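Local coordinates for EF0056 (PDB 6ORI), which is an enterococcal surface protein of unproven molecular function whose immunoglobulin-like N-terminal region is probably involved in biofilm formation, at residues N30-K39 / I51-I61. Numbering follows the deposited sequence. Where two conformers were deposited one is given.
Sequences NFSDLQFNPK and IDFEVYGKHNI
Phe-36 and Phe-53 meet diagonally across two antiparallel strands: CE1 of Phe-36 sits over one face of the Phe-53 ring, 3.4 Å from its CD1, with the planes at 41°. Phe-36 carries CG opposite its backbone N (chi1 177°), which swings the ring toward the neighbouring strand. Leu-34 CD1 and Val-55 CG1 continue this apolar face, lying alongside each other 4.1 Å apart. Beyond Gly-57, Phe-31 CD2 rests 3.7 Å from His-59 CB, and their rings are obliquely inclined. On the other face, Asn-37 ND2 donates an almost straight bond (2.9 Å, 170°) to Tyr-56 OH, the oxygen lying in the amide plane. That hydroxyl in turn donates to the anti lone pair of Glu-54 OE1, so two bonds fix its position. Farther along, Gln-35 NE2 donates a hydrogen bond to the syn lone pair of Asp-33 OD1 at 2.8 Å, while OD2 of that carboxylate hydrogen-bonds to Thr-247 OG1.

Paired backbone bonds at Gln-35/Tyr-56 and Asn-37/Glu-54 keep the strands in register until a classic bulge, where Ser-32 N and Asp-33 N both reach Lys-58 O from the same face of its carbonyl plane. Ser-32 OG then donates to Asn-60 OD1 (2.9 Å), tying the bulge to the loop just after the second strand. His-59 is held through both ring nitrogens, by Tyr-118 and Gly-128, and Phe-31 meets Trp-68 and Tyr-118 edge-to-face. Ile-169 of strand 166-173 packs against Phe-36 and Val-55, whereas His-213 of strand 211-221 touches Gln-35 and Asn-37. One face thus looks into its own domain and the other toward the neighbouring one, in a bulged antiparallel beta hairpin whose second strand pairs onward with strand 135-144, consistent with an immunoglobulin-like beta sandwich.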
ATOM      1  N   ASN A  30      16.002   5.655   8.168  1.00  6.54           N
ATOM      2  CA  ASN A  30      16.033   4.281   8.635  1.00  7.93           C
ATOM      3  C   ASN A  30      14.663   3.773   9.077  1.00  8.77           C
ATOM      4  O   ASN A  30      14.560   2.766   9.761  1.00  7.86           O
ATOM      5  CB  ASN A  30      17.006   4.156   9.807  1.00 13.52           C
ATOM      6  CG  ASN A  30      18.348   4.805   9.529  1.00 13.63           C
ATOM      7  OD1 ASN A  30      18.934   4.625   8.454  1.00 13.78           O
ATOM      8  ND2 ASN A  30      18.839   5.578  10.496  1.00 20.45           N
ATOM      9  N   PHE A  31      13.618   4.480   8.694  1.00  6.43           N
ATOM     10  CA  PHE A  31      12.251   3.957   8.827  1.00  5.66           C
ATOM     11  C   PHE A  31      12.047   2.946   7.725  1.00  7.06           C
ATOM     12  O   PHE A  31      12.626   3.098   6.645  1.00  7.18           O
ATOM     13  CB  PHE A  31      11.233   5.084   8.717  1.00  4.83           C
ATOM     14  CG  PHE A  31      11.401   6.131   9.778  1.00  5.57           C
ATOM     15  CD1 PHE A  31      12.249   7.209   9.591  1.00  7.37           C
ATOM     16  CD2 PHE A  31      10.723   6.037  10.974  1.00  5.25           C
ATOM     17  CE1 PHE A  31      12.412   8.158  10.575  1.00  8.21           C
ATOM     18  CE2 PHE A  31      10.889   6.972  11.954  1.00  6.05           C
ATOM     19  CZ  PHE A  31      11.742   8.026  11.761  1.00  5.92           C
ATOM     20  N   SER A  32      11.231   1.919   7.940  1.00  5.66           N
ATOM     21  CA  SER A  32      10.984   0.951   6.884  1.00  5.49           C
ATOM     22  C   SER A  32       9.526   0.647   6.624  1.00  4.18           C
ATOM     23  O   SER A  32       9.233   0.066   5.599  1.00  6.19           O
ATOM     24  CB  SER A  32      11.759  -0.349   7.106  1.00  5.90           C
ATOM     25  OG  SER A  32      11.418  -0.932   8.341  1.00  9.31           O
ATOM     26  N   ASP A  33       8.598   1.045   7.482  1.00  4.10           N
ATOM     27  CA  ASP A  33       7.198   0.747   7.197  1.00  4.50           C
ATOM     28  C   ASP A  33       6.276   1.726   7.884  1.00  4.44           C
ATOM     29  O   ASP A  33       6.531   2.181   8.997  1.00  5.63           O
ATOM     30  CB  ASP A  33       6.865  -0.675   7.646  1.00  5.31           C
ATOM     31  CG  ASP A  33       5.734  -1.314   6.859  1.00  7.67           C
ATOM     32  OD1 ASP A  33       5.224  -0.744   5.861  1.00  6.60           O
ATOM     33  OD2 ASP A  33       5.403  -2.480   7.196  1.00  9.14           O
ATOM     34  N   LEU A  34       5.206   2.053   7.164  1.00  5.34           N
ATOM     35  CA  LEU A  34       4.107   2.846   7.697  1.00  5.61           C
ATOM     36  C   LEU A  34       2.882   2.453   6.905  1.00  4.84           C
ATOM     37  O   LEU A  34       2.879   2.534   5.678  1.00  6.72           O
ATOM     38  CB  LEU A  34       4.422   4.331   7.545  1.00  5.88           C
ATOM     39  CG  LEU A  34       3.417   5.312   8.128  1.00  6.61           C
ATOM     40  CD1 LEU A  34       3.298   5.150   9.632  1.00  7.68           C
ATOM     41  CD2 LEU A  34       3.815   6.735   7.759  1.00  7.91           C
ATOM     42  N   GLN A  35       1.852   1.956   7.585  1.00  4.29           N
ATOM     43  CA  GLN A  35       0.648   1.481   6.922  1.00  4.51           C
ATOM     44  C   GLN A  35      -0.592   1.941   7.654  1.00  4.92           C
ATOM     45  O   GLN A  35      -0.592   2.052   8.879  1.00  5.20           O
ATOM     46  CB  GLN A  35       0.614  -0.038   6.882  1.00  4.20           C
ATOM     47  CG  GLN A  35       1.782  -0.702   6.218  1.00  6.92           C
ATOM     48  CD  GLN A  35       1.795  -0.527   4.736  1.00  8.93           C
ATOM     49  OE1 GLN A  35       0.767  -0.300   4.099  1.00 13.92           O
ATOM     50  NE2 GLN A  35       2.966  -0.611   4.171  1.00 10.67           N
ATOM     51  N   PHE A  36      -1.651   2.193   6.880  1.00  5.11           N
ATOM     52  CA  PHE A  36      -2.987   2.520   7.369  1.00  4.95           C
ATOM     53  C   PHE A  36      -3.905   1.390   6.979  1.00  5.03           C
ATOM     54  O   PHE A  36      -4.037   1.073   5.799  1.00  7.04           O
ATOM     55  CB  PHE A  36      -3.453   3.833   6.735  1.00  6.31           C
ATOM     56  CG  PHE A  36      -4.845   4.264   7.098  1.00  5.12           C
ATOM     57  CD1 PHE A  36      -5.137   4.806   8.344  1.00  6.09           C
ATOM     58  CD2 PHE A  36      -5.857   4.150   6.183  1.00  7.06           C
ATOM     59  CE1 PHE A  36      -6.424   5.211   8.645  1.00  7.83           C
ATOM     60  CE2 PHE A  36      -7.137   4.569   6.501  1.00  8.68           C
ATOM     61  CZ  PHE A  36      -7.405   5.085   7.721  1.00  7.36           C
ATOM     62  N   ASN A  37      -4.525   0.763   7.981  1.00  4.14           N
ATOM     63  CA  ASN A  37      -5.324  -0.433   7.741  1.00  4.63           C
ATOM     64  C   ASN A  37      -6.745  -0.247   8.283  1.00  4.62           C
ATOM     65  O   ASN A  37      -7.029  -0.580   9.430  1.00  5.55           O
ATOM     66  CB  ASN A  37      -4.690  -1.662   8.378  1.00  6.25           C
ATOM     67  CG  ASN A  37      -5.482  -2.928   8.074  1.00  7.07           C
ATOM     68  OD1 ASN A  37      -6.246  -2.970   7.120  1.00  9.55           O
ATOM     69  ND2 ASN A  37      -5.321  -3.930   8.906  1.00  8.93           N
ATOM     70  N   PRO A  38      -7.639   0.273   7.437  1.00  5.10           N
ATOM     71  CA  PRO A  38      -9.041   0.467   7.823  1.00  5.86           C
ATOM     72  C   PRO A  38      -9.881  -0.777   7.575  1.00  5.88           C
ATOM     73  O   PRO A  38      -9.600  -1.556   6.631  1.00  8.68           O
ATOM     74  CB  PRO A  38      -9.492   1.589   6.873  1.00  6.75           C
ATOM     75  CG  PRO A  38      -8.730   1.318   5.610  1.00  5.95           C
ATOM     76  CD  PRO A  38      -7.384   0.749   6.062  1.00  6.86           C
ATOM     77  N   LYS A  39     -10.907  -0.963   8.391  0.57  6.33           N
ATOM     78  CA  LYS A  39     -11.891  -1.998   8.118  0.57  6.84           C
ATOM     79  C   LYS A  39     -12.660  -1.668   6.838  0.57  6.82           C
ATOM     80  O   LYS A  39     -12.787  -0.505   6.438  0.57  7.69           O
ATOM     81  CB  LYS A  39     -12.873  -2.096   9.278  0.57  8.84           C
ATOM     82  CG  LYS A  39     -12.280  -2.645  10.552  0.57 11.22           C
ATOM     83  CD  LYS A  39     -11.831  -4.082  10.383  0.57 12.93           C
ATOM     84  CE  LYS A  39     -11.384  -4.648  11.703  0.57 18.45           C
ATOM     85  NZ  LYS A  39     -10.193  -5.521  11.536  0.57 34.38           N
ATOM     86  N   ILE A  51     -15.364   4.632  10.969  1.00  4.75           N
ATOM     87  CA  ILE A  51     -14.484   3.642  10.340  1.00  6.02           C
ATOM     88  C   ILE A  51     -13.372   3.307  11.325  1.00  5.25           C
ATOM     89  O   ILE A  51     -12.630   4.198  11.748  1.00  5.66           O
ATOM     90  CB  ILE A  51     -13.891   4.164   9.022  1.00  5.52           C
ATOM     91  CG1 ILE A  51     -14.991   4.385   7.985  1.00  6.13           C
ATOM     92  CG2 ILE A  51     -12.792   3.215   8.485  1.00  7.23           C
ATOM     93  CD1 ILE A  51     -14.516   5.072   6.722  1.00  6.75           C
ATOM     94  N   ASP A  52     -13.247   2.033  11.678  1.00  5.69           N
ATOM     95  CA  ASP A  52     -12.191   1.570  12.555  1.00  6.70           C
ATOM     96  C   ASP A  52     -10.923   1.339  11.740  1.00  4.87           C
ATOM     97  O   ASP A  52     -11.002   0.925  10.566  1.00  5.99           O
ATOM     98  CB  ASP A  52     -12.581   0.253  13.247  1.00  8.89           C
ATOM     99  CG  ASP A  52     -13.684   0.413  14.287  1.00 14.96           C
ATOM    100  OD1 ASP A  52     -14.107   1.548  14.605  1.00 15.28           O
ATOM    101  OD2 ASP A  52     -14.103  -0.642  14.806  1.00 24.30           O
ATOM    102  N   PHE A  53      -9.763   1.529  12.366  1.00  4.57           N
ATOM    103  CA  PHE A  53      -8.483   1.323  11.677  1.00  5.10           C
ATOM    104  C   PHE A  53      -7.374   1.052  12.673  1.00  4.34           C
ATOM    105  O   PHE A  53      -7.533   1.298  13.863  1.00  5.10           O
ATOM    106  CB  PHE A  53      -8.099   2.512  10.757  1.00  4.72           C
ATOM    107  CG  PHE A  53      -7.727   3.791  11.501  1.00  5.62           C
ATOM    108  CD1 PHE A  53      -6.424   4.064  11.882  1.00  4.52           C
ATOM    109  CD2 PHE A  53      -8.708   4.711  11.814  1.00  5.43           C
ATOM    110  CE1 PHE A  53      -6.121   5.239  12.550  1.00  5.79           C
ATOM    111  CE2 PHE A  53      -8.406   5.894  12.461  1.00  3.79           C
ATOM    112  CZ  PHE A  53      -7.124   6.153  12.843  1.00  5.33           C
ATOM    113  N   GLU A  54      -6.243   0.585  12.161  1.00  4.47           N
ATOM    114  CA  GLU A  54      -4.994   0.519  12.903  1.00  4.09           C
ATOM    115  C   GLU A  54      -3.911   1.146  12.043  1.00  4.44           C
ATOM    116  O   GLU A  54      -4.036   1.224  10.800  1.00  5.66           O
ATOM    117  CB  GLU A  54      -4.577  -0.922  13.206  1.00  7.56           C
ATOM    118  CG  GLU A  54      -5.589  -1.674  14.016  1.00  9.90           C
ATOM    119  CD  GLU A  54      -5.136  -3.069  14.411  1.00  9.79           C
ATOM    120  OE1 GLU A  54      -4.452  -3.766  13.616  1.00 11.09           O
ATOM    121  OE2 GLU A  54      -5.490  -3.478  15.521  1.00 12.43           O
ATOM    122  N   VAL A  55      -2.856   1.604  12.707  1.00  4.34           N
ATOM    123  CA  VAL A  55      -1.668   2.114  12.021  1.00  3.26           C
ATOM    124  C   VAL A  55      -0.501   1.211  12.388  1.00  3.69           C
ATOM    125  O   VAL A  55      -0.334   0.853  13.554  1.00  4.38           O
ATOM    126  CB  VAL A  55      -1.358   3.575  12.400  1.00  4.67           C
ATOM    127  CG1 VAL A  55      -0.177   4.114  11.600  1.00  4.81           C
ATOM    128  CG2 VAL A  55      -2.576   4.444  12.229  1.00  7.70           C
ATOM    129  N   TYR A  56       0.268   0.795  11.380  1.00  4.96           N
ATOM    130  CA  TYR A  56       1.476   0.017  11.612  1.00  4.06           C
ATOM    131  C   TYR A  56       2.691   0.858  11.284  1.00  4.18           C
ATOM    132  O   TYR A  56       2.680   1.648  10.339  1.00  5.49           O
ATOM    133  CB  TYR A  56       1.491  -1.281  10.768  1.00  4.08           C
ATOM    134  CG  TYR A  56       0.204  -2.049  10.893  1.00  4.58           C
ATOM    135  CD1 TYR A  56      -0.369  -2.291  12.125  1.00  4.69           C
ATOM    136  CD2 TYR A  56      -0.473  -2.495   9.775  1.00  5.69           C
ATOM    137  CE1 TYR A  56      -1.584  -2.948  12.231  1.00  6.76           C
ATOM    138  CE2 TYR A  56      -1.676  -3.141   9.879  1.00  5.83           C
ATOM    139  CZ  TYR A  56      -2.218  -3.379  11.104  1.00  7.19           C
ATOM    140  OH  TYR A  56      -3.443  -4.005  11.169  1.00  9.07           O
ATOM    141  N   GLY A  57       3.745   0.684  12.062  1.00  4.43           N
ATOM    142  CA  GLY A  57       4.978   1.405  11.851  1.00  4.14           C
ATOM    143  C   GLY A  57       6.165   0.581  12.222  1.00  4.83           C
ATOM    144  O   GLY A  57       6.101  -0.224  13.148  1.00  5.28           O
ATOM    145  N   LYS A  58       7.259   0.761  11.498  1.00  5.37           N
ATOM    146  CA  LYS A  58       8.496   0.101  11.863  1.00  5.15           C
ATOM    147  C   LYS A  58       9.673   0.960  11.450  1.00  5.86           C
ATOM    148  O   LYS A  58       9.716   1.543  10.337  1.00  6.08           O
ATOM    149  CB  LYS A  58       8.614  -1.292  11.237  1.00  6.84           C
ATOM    150  CG  LYS A  58       9.987  -1.866  11.571  1.00 10.77           C
ATOM    151  CD  LYS A  58      10.198  -3.240  11.120  1.00 11.07           C
ATOM    152  CE  LYS A  58      11.678  -3.622  11.176  1.00  7.13           C
ATOM    153  NZ  LYS A  58      12.372  -3.229  12.425  1.00  7.77           N
ATOM    154  N   HIS A  59      10.663   1.002  12.331  1.00  5.00           N
ATOM    155  CA  HIS A  59      11.960   1.599  12.013  1.00  5.77           C
ATOM    156  C   HIS A  59      13.076   0.674  12.470  1.00  6.77           C
ATOM    157  O   HIS A  59      12.856  -0.280  13.235  1.00  5.63           O
ATOM    158  CB  HIS A  59      12.097   3.030  12.552  1.00  7.11           C
ATOM    159  CG  HIS A  59      11.801   3.164  14.000  1.00  5.53           C
ATOM    160  ND1 HIS A  59      10.518   3.213  14.491  1.00  5.69           N
ATOM    161  CD2 HIS A  59      12.622   3.248  15.067  1.00  8.39           C
ATOM    162  CE1 HIS A  59      10.562   3.322  15.805  1.00  7.90           C
ATOM    163  NE2 HIS A  59      11.829   3.327  16.180  1.00  8.55           N
ATOM    164  N   ASN A  60      14.272   0.923  11.949  1.00  6.12           N
ATOM    165  CA  ASN A  60      15.347  -0.056  12.012  1.00  6.27           C
ATOM    166  C   ASN A  60      16.498   0.398  12.886  1.00  7.47           C
ATOM    167  O   ASN A  60      17.341  -0.434  13.271  1.00  8.17           O
ATOM    168  CB  ASN A  60      15.895  -0.336  10.608  1.00  7.30           C
ATOM    169  CG  ASN A  60      14.839  -0.782   9.631  1.00 10.50           C
ATOM    170  OD1 ASN A  60      13.747  -1.218  10.010  1.00 11.02           O
ATOM    171  ND2 ASN A  60      15.166  -0.693   8.351  1.00 14.21           N
ATOM    172  N   ILE A  61      16.523   1.693  13.202  0.64  7.64           N
ATOM    173  CA  ILE A  61      17.530   2.312  14.068  0.64  8.01           C
ATOM    174  C   ILE A  61      16.767   3.232  15.006  0.64  8.48           C
ATOM    175  O   ILE A  61      15.795   3.855  14.594  0.64  9.41           O
ATOM    176  CB  ILE A  61      18.547   3.132  13.238  0.64  9.60           C
ATOM    177  CG1 ILE A  61      19.307   2.231  12.260  0.64 12.73           C
ATOM    178  CG2 ILE A  61      19.532   3.870  14.134  0.64 13.74           C
ATOM    179  CD1 ILE A  61      20.143   1.147  12.931  0.64 17.65           C
TER
HETATM  180  O   HOH W   1      16.967   6.418  13.102  1.00 27.74           O